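Local coordinates for tungsten formylmethanofuran dehydrogenase subunit E (Syntrophus aciditrophicus, PDB 3D00), which binds zinc through a C-terminal treble-clef finger and, as an FmdE-family protein with an alpha+beta core, is implicated in microbial methanogenesis, its exact role being unsettled, at residues A[39-44]-A[48-53]; A[88-93]-A[153-158]. All blocks are in the same frame, centred on the assembly; numbering follows the deposited sequence. Where two conformers were deposited one is given.

Contact 1 of 2, residues A[39-44]-A[48-53]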
loop_
_atom_site.group_PDB
_atom_site.type_symbol
_atom_site.label_atom_id
_atom_site.label_comp_id
_atom_site.label_asym_id
_atom_site.label_seq_id
_atom_site.Cartn_x
_atom_site.Cartn_y
_atom_site.Cartn_z
ATOM N N LEU A 39 -0.406 0.022 -20.250
ATOM C CA LEU A 39 -1.467 -0.415 -21.186
ATOM C C LEU A 39 -2.872 -0.021 -20.654
ATOM O O LEU A 39 -3.743 0.420 -21.413
ATOM C CB LEU A 39 -1.369 -1.932 -21.403
ATOM C CG LEU A 39 -2.396 -2.638 -22.316
ATOM C CD1 LEU A 39 -2.296 -2.014 -23.663
ATOM C CD2 LEU A 39 -2.209 -4.184 -22.403
ATOM N N ALA A 40 -3.072 -0.203 -19.346
ATOM C CA ALA A 40 -4.329 0.120 -18.672
ATOM C C ALA A 40 -4.644 1.620 -18.852
ATOM O O ALA A 40 -5.713 1.977 -19.359
ATOM C CB ALA A 40 -4.244 -0.253 -17.200
ATOM N N VAL A 41 -3.698 2.495 -18.502
ATOM C CA VAL A 41 -3.907 3.961 -18.624
ATOM C C VAL A 41 -4.190 4.341 -20.074
ATOM O O VAL A 41 -5.049 5.158 -20.322
ATOM C CB VAL A 41 -2.694 4.811 -18.089
ATOM C CG1 VAL A 41 -2.787 6.257 -18.556
ATOM C CG2 VAL A 41 -2.565 4.722 -16.598
ATOM N N LYS A 42 -3.493 3.715 -21.017
ATOM C CA LYS A 42 -3.677 3.978 -22.450
ATOM C C LYS A 42 -5.042 3.576 -22.980
ATOM O O LYS A 42 -5.376 3.961 -24.064
ATOM C CB LYS A 42 -2.603 3.259 -23.284
ATOM C CG LYS A 42 -1.262 4.024 -23.430
ATOM C CD LYS A 42 -0.385 3.445 -24.582
ATOM C CE LYS A 42 0.315 2.114 -24.196
ATOM N NZ LYS A 42 0.238 1.052 -25.271
ATOM N N ASN A 43 -5.801 2.798 -22.212
ATOM C CA ASN A 43 -7.128 2.291 -22.573
ATOM C C ASN A 43 -8.267 2.855 -21.699
ATOM O O ASN A 43 -9.390 2.344 -21.676
ATOM C CB ASN A 43 -7.102 0.756 -22.509
ATOM C CG ASN A 43 -6.460 0.144 -23.742
ATOM O OD1 ASN A 43 -7.136 -0.052 -24.768
ATOM N ND2 ASN A 43 -5.163 -0.120 -23.678
ATOM N N LEU A 44 -7.988 3.937 -20.992
ATOM C CA LEU A 44 -9.036 4.673 -20.308
ATOM C C LEU A 44 -9.328 5.889 -21.164
ATOM O O LEU A 44 -8.442 6.368 -21.880
ATOM C CB LEU A 44 -8.598 5.093 -18.906
ATOM C CG LEU A 44 -8.388 4.008 -17.844
ATOM C CD1 LEU A 44 -8.009 4.650 -16.556
ATOM C CD2 LEU A 44 -9.626 3.171 -17.676
ATOM N N ILE A 48 -9.518 11.293 -17.633
ATOM C CA ILE A 48 -10.467 10.929 -16.553
ATOM C C ILE A 48 -9.764 10.618 -15.254
ATOM O O ILE A 48 -8.571 10.279 -15.252
ATOM C CB ILE A 48 -11.427 9.745 -16.937
ATOM C CG1 ILE A 48 -10.725 8.383 -16.870
ATOM C CG2 ILE A 48 -12.026 9.985 -18.339
ATOM C CD1 ILE A 48 -11.649 7.248 -16.456
ATOM N N LEU A 49 -10.541 10.703 -14.176
ATOM C CA LEU A 49 -10.101 10.390 -12.802
ATOM C C LEU A 49 -10.425 8.934 -12.470
ATOM O O LEU A 49 -11.602 8.513 -12.456
ATOM C CB LEU A 49 -10.773 11.320 -11.758
ATOM N N TYR A 50 -9.377 8.168 -12.182
ATOM C CA TYR A 50 -9.522 6.742 -12.047
ATOM C C TYR A 50 -9.032 6.266 -10.689
ATOM O O TYR A 50 -8.101 6.829 -10.127
ATOM C CB TYR A 50 -8.800 6.038 -13.219
ATOM C CG TYR A 50 -7.286 6.245 -13.350
ATOM C CD1 TYR A 50 -6.414 5.514 -12.587
ATOM C CD2 TYR A 50 -6.747 7.135 -14.271
ATOM C CE1 TYR A 50 -5.065 5.673 -12.683
ATOM C CE2 TYR A 50 -5.380 7.287 -14.398
ATOM C CZ TYR A 50 -4.548 6.547 -13.579
ATOM O OH TYR A 50 -3.176 6.636 -13.647
ATOM N N ASP A 51 -9.684 5.237 -10.169
ATOM C CA ASP A 51 -9.137 4.459 -9.073
ATOM C C ASP A 51 -8.456 3.173 -9.568
ATOM O O ASP A 51 -8.566 2.801 -10.709
ATOM C CB ASP A 51 -10.233 4.163 -8.023
ATOM C CG ASP A 51 -10.494 5.360 -7.060
ATOM O OD1 ASP A 51 -9.965 6.468 -7.282
ATOM O OD2 ASP A 51 -11.231 5.166 -6.063
ATOM N N ALA A 52 -7.739 2.484 -8.701
ATOM C CA ALA A 52 -7.033 1.258 -9.120
ATOM C C ALA A 52 -7.357 0.085 -8.194
ATOM O O ALA A 52 -7.632 0.288 -7.043
ATOM C CB ALA A 52 -5.543 1.535 -9.159
ATOM N N ILE A 53 -7.344 -1.129 -8.723
ATOM C CA ILE A 53 -7.445 -2.360 -7.934
ATOM C C ILE A 53 -6.342 -3.310 -8.353
ATOM O O ILE A 53 -6.194 -3.575 -9.553
ATOM C CB ILE A 53 -8.792 -3.112 -8.155
ATOM C CG1 ILE A 53 -9.933 -2.466 -7.402
ATOM C CG2 ILE A 53 -8.717 -4.555 -7.643
ATOM C CD1 ILE A 53 -11.131 -2.466 -8.211
#

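Contact 2 of 2, residues A[88-93]-A[153-158]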
loop_
_atom_site.group_PDB
_atom_site.type_symbol
_atom_site.label_atom_id
_atom_site.label_comp_id
_atom_site.label_asym_id
_atom_site.label_seq_id
_atom_site.Cartn_x
_atom_site.Cartn_y
_atom_site.Cartn_z
ATOM N N SER A 88 -6.753 -3.520 -12.324
ATOM C CA SER A 88 -7.736 -2.754 -13.054
ATOM C C SER A 88 -7.634 -1.298 -12.652
ATOM O O SER A 88 -7.327 -0.965 -11.476
ATOM C CB SER A 88 -9.152 -3.268 -12.818
ATOM O OG SER A 88 -9.562 -3.034 -11.498
ATOM N N LEU A 89 -7.855 -0.437 -13.645
ATOM C CA LEU A 89 -8.009 0.998 -13.457
ATOM C C LEU A 89 -9.446 1.312 -13.857
ATOM O O LEU A 89 -9.908 0.815 -14.873
ATOM C CB LEU A 89 -6.995 1.764 -14.312
ATOM C CG LEU A 89 -5.516 1.467 -13.988
ATOM C CD1 LEU A 89 -4.664 2.355 -14.807
ATOM C CD2 LEU A 89 -5.146 1.620 -12.527
ATOM N N TYR A 90 -10.187 2.059 -13.048
ATOM C CA TYR A 90 -11.575 2.305 -13.363
ATOM C C TYR A 90 -12.007 3.747 -13.093
ATOM O O TYR A 90 -11.426 4.414 -12.247
ATOM C CB TYR A 90 -12.475 1.308 -12.652
ATOM C CG TYR A 90 -12.410 1.366 -11.163
ATOM C CD1 TYR A 90 -11.427 0.659 -10.466
ATOM C CD2 TYR A 90 -13.327 2.126 -10.434
ATOM C CE1 TYR A 90 -11.364 0.691 -9.087
ATOM C CE2 TYR A 90 -13.253 2.196 -9.017
ATOM C CZ TYR A 90 -12.276 1.465 -8.359
ATOM O OH TYR A 90 -12.180 1.515 -6.983
ATOM N N ASP A 91 -13.003 4.221 -13.851
ATOM C CA ASP A 91 -13.603 5.554 -13.639
ATOM C C ASP A 91 -14.257 5.575 -12.251
ATOM O O ASP A 91 -15.138 4.772 -11.952
ATOM C CB ASP A 91 -14.646 5.872 -14.716
ATOM C CG ASP A 91 -15.104 7.349 -14.711
ATOM O OD1 ASP A 91 -15.403 7.898 -13.631
ATOM O OD2 ASP A 91 -15.185 7.964 -15.813
ATOM N N LYS A 92 -13.803 6.503 -11.417
ATOM C CA LYS A 92 -14.280 6.633 -10.043
ATOM C C LYS A 92 -15.769 6.938 -9.930
ATOM O O LYS A 92 -16.389 6.595 -8.930
ATOM C CB LYS A 92 -13.509 7.756 -9.373
ATOM C CG LYS A 92 -13.501 7.642 -7.916
ATOM C CD LYS A 92 -12.608 8.693 -7.338
ATOM C CE LYS A 92 -12.267 8.386 -5.907
ATOM N NZ LYS A 92 -10.802 8.498 -5.720
ATOM N N PHE A 93 -16.334 7.580 -10.951
ATOM C CA PHE A 93 -17.735 7.990 -10.952
ATOM C C PHE A 93 -18.667 6.866 -11.400
ATOM O O PHE A 93 -19.756 6.693 -10.865
ATOM C CB PHE A 93 -17.918 9.243 -11.853
ATOM C CG PHE A 93 -17.196 10.484 -11.322
ATOM C CD1 PHE A 93 -17.807 11.325 -10.424
ATOM C CD2 PHE A 93 -15.898 10.767 -11.693
ATOM C CE1 PHE A 93 -17.129 12.444 -9.921
ATOM C CE2 PHE A 93 -15.225 11.867 -11.206
ATOM C CZ PHE A 93 -15.829 12.703 -10.328
ATOM N N GLY A 153 -20.552 -2.486 -4.368
ATOM C CA GLY A 153 -19.879 -2.318 -3.080
ATOM C C GLY A 153 -18.547 -1.594 -3.143
ATOM O O GLY A 153 -18.077 -1.040 -2.130
ATOM N N PHE A 154 -17.930 -1.575 -4.321
ATOM C CA PHE A 154 -16.659 -0.888 -4.497
ATOM C C PHE A 154 -16.786 0.599 -4.758
ATOM O O PHE A 154 -15.773 1.282 -4.883
ATOM C CB PHE A 154 -15.841 -1.562 -5.610
ATOM C CG PHE A 154 -15.190 -2.809 -5.143
ATOM C CD1 PHE A 154 -15.925 -3.986 -5.043
ATOM C CD2 PHE A 154 -13.896 -2.792 -4.678
ATOM C CE1 PHE A 154 -15.346 -5.161 -4.540
ATOM C CE2 PHE A 154 -13.335 -3.945 -4.183
ATOM C CZ PHE A 154 -14.081 -5.140 -4.102
ATOM N N LEU A 155 -18.016 1.089 -4.872
ATOM C CA LEU A 155 -18.287 2.486 -5.151
ATOM C C LEU A 155 -19.273 2.984 -4.085
ATOM O O LEU A 155 -20.130 3.833 -4.353
ATOM C CB LEU A 155 -18.897 2.617 -6.554
ATOM C CG LEU A 155 -18.203 1.983 -7.771
ATOM C CD1 LEU A 155 -19.157 1.967 -8.954
ATOM C CD2 LEU A 155 -16.931 2.737 -8.127
ATOM N N GLU A 156 -19.186 2.436 -2.879
ATOM C CA GLU A 156 -20.129 2.822 -1.810
ATOM C C GLU A 156 -19.706 4.188 -1.239
ATOM O O GLU A 156 -18.516 4.546 -1.273
ATOM C CB GLU A 156 -20.177 1.747 -0.698
ATOM C CG GLU A 156 -18.791 1.284 -0.171
ATOM N N LYS A 157 -20.675 4.959 -0.757
ATOM C CA LYS A 157 -20.366 6.112 0.087
ATOM C C LYS A 157 -19.617 5.646 1.353
ATOM O O LYS A 157 -20.066 4.737 2.030
ATOM C CB LYS A 157 -21.646 6.874 0.438
ATOM C CG LYS A 157 -22.204 7.630 -0.747
ATOM C CD LYS A 157 -23.418 8.438 -0.400
ATOM C CE LYS A 157 -24.117 8.962 -1.648
ATOM N N LYS A 158 -18.457 6.236 1.630
ATOM C CA LYS A 158 -17.687 5.921 2.823
ATOM C C LYS A 158 -18.354 6.599 4.033
ATOM O O LYS A 158 -18.802 7.746 3.932
ATOM C CB LYS A 158 -16.212 6.342 2.650
#

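Contact 1 of 2, residues A[39-44]-A[48-53]
The helix-to-strand turn at the end of helix 28-42, in the alpha+beta core of the FmdE domain, is closed by Leu44 and Val41 meeting Tyr50. Tyr50 opens strand 50-54. Its ring is touched at two places. Leu44 CD1 lies beside the root of the ring, 3.6 Å from Tyr50 CD2, and is nearly as near to CB and CG. Val41 reaches the far end, where its CG2 is 3.6 Å from Tyr50 OH. Both methyls approach the ring obliquely, and both aliphatic side chains cross the tyrosine at about a right angle. Tyr50 CG sits between its own backbone N and carbonyl carbon (chi1 62°), which places the ring against Val41 and Leu44. Ile48 adds a looser contact, its CG1 4.4 Å from Leu44 CB. No hydrogen bond crosses between the segments. The contact rests on van der Waals packing, partly against the phenol oxygen. The helix end has its own polar tie. Asn43 ND2 donates to Leu39 O over 2.7 Å, and the N-H points almost straight at the oxygen (177°). The acceptor lies in the Asn43 amide plane, while the nitrogen is tilted from the Leu39 carbonyl plane. This bond fixes the rotation of the amide. Beyond the contact, Tyr50 also touches Thr68 and Pro69, and Leu44 touches Val98 of strand 96-102. With Tyr50 replaced by an alanine, Leu44 CD1 and Val41 CG2 would probably lose the ring they pack on, opening a gap between helix end and strand. The arrangement is a short alpha-beta connection, in which the end of a helix and the loop after it pack against the start of the next strand, here a strand of the mixed sheet of the FmdE core.

Contact 2 of 2, residues A[88-93]-A[153-158]
Leu155 overlaps the outer part of the Tyr90 ring with one methyl. Its CD2 lies 3.8 Å from Tyr90 CE2 and comes at the ring obliquely. The two side chains slide past each other in opposite directions. Leu155 points its CB toward the other segment. With CG beside the backbone N (chi1 -52°) and CD1 anti to CA (chi2 167°), CD2 is the branch that meets the ring. The same methyl also rests 4.0 Å from Lys92 O. One branch of the leucine therefore meets both the ring and the backbone just after the strand. The phenol end of Tyr90 comes near the backbone of the other segment, with OH 4.2 Å from Phe154 O. That is too long for a hydrogen bond, and none crosses between the segments. The contact joins the end of strand 86-91, in the mixed sheet of the FmdE core, to the short 3-10 segment and loop that lead from strand 143-149 toward the zinc-finger region. At the last residue of the strand, Asp91 forms an Asx turn. Its OD1 accepts from Phe93 N over 2.9 Å, using the lone pair turned away from the other carboxylate oxygen. The hydrogen bond is moderately bent, with an N-H...O angle of 155°. OD1 also lies in the plane of the Phe93 ring, at its edge. The turn ties Phe93 N to the Asp91 side chain as the chain leaves the sheet. Lys92 points its CB away from the loop. Its NZ forms a salt bridge with Asp51 on strand 50-54, and Lys92 also makes a cation-pi contact with Trp76. Tyr90 is buried, and its ring also packs on Ile53 and Leu150. Phe154 touches Leu80 and, across the dimer, Pro189 of the second subunit.

How the contacts relate
Contact 1 is a surface contact, while contact 2 is partly buried, with Tyr90 as its buried member. Their centres are 12 Å apart, and contact 1 closes along the chain before contact 2 opens. Both use one mixed sheet, through the neighbouring strands 50-54 and 86-91. Contact 1 joins its strand to a helix close in sequence. Contact 2 joins its strand to a distant loop. Each is mainly apolar across its segments. Contact 1 sets two methyls against its tyrosine, contact 2 one. No hydrogen bond crosses either contact, but polar bonds do join the two strands: Ile53 N probably hydrogen-bonds to Ser88 O (2.8 Å). Tyr50 CB also packs on Tyr90 O.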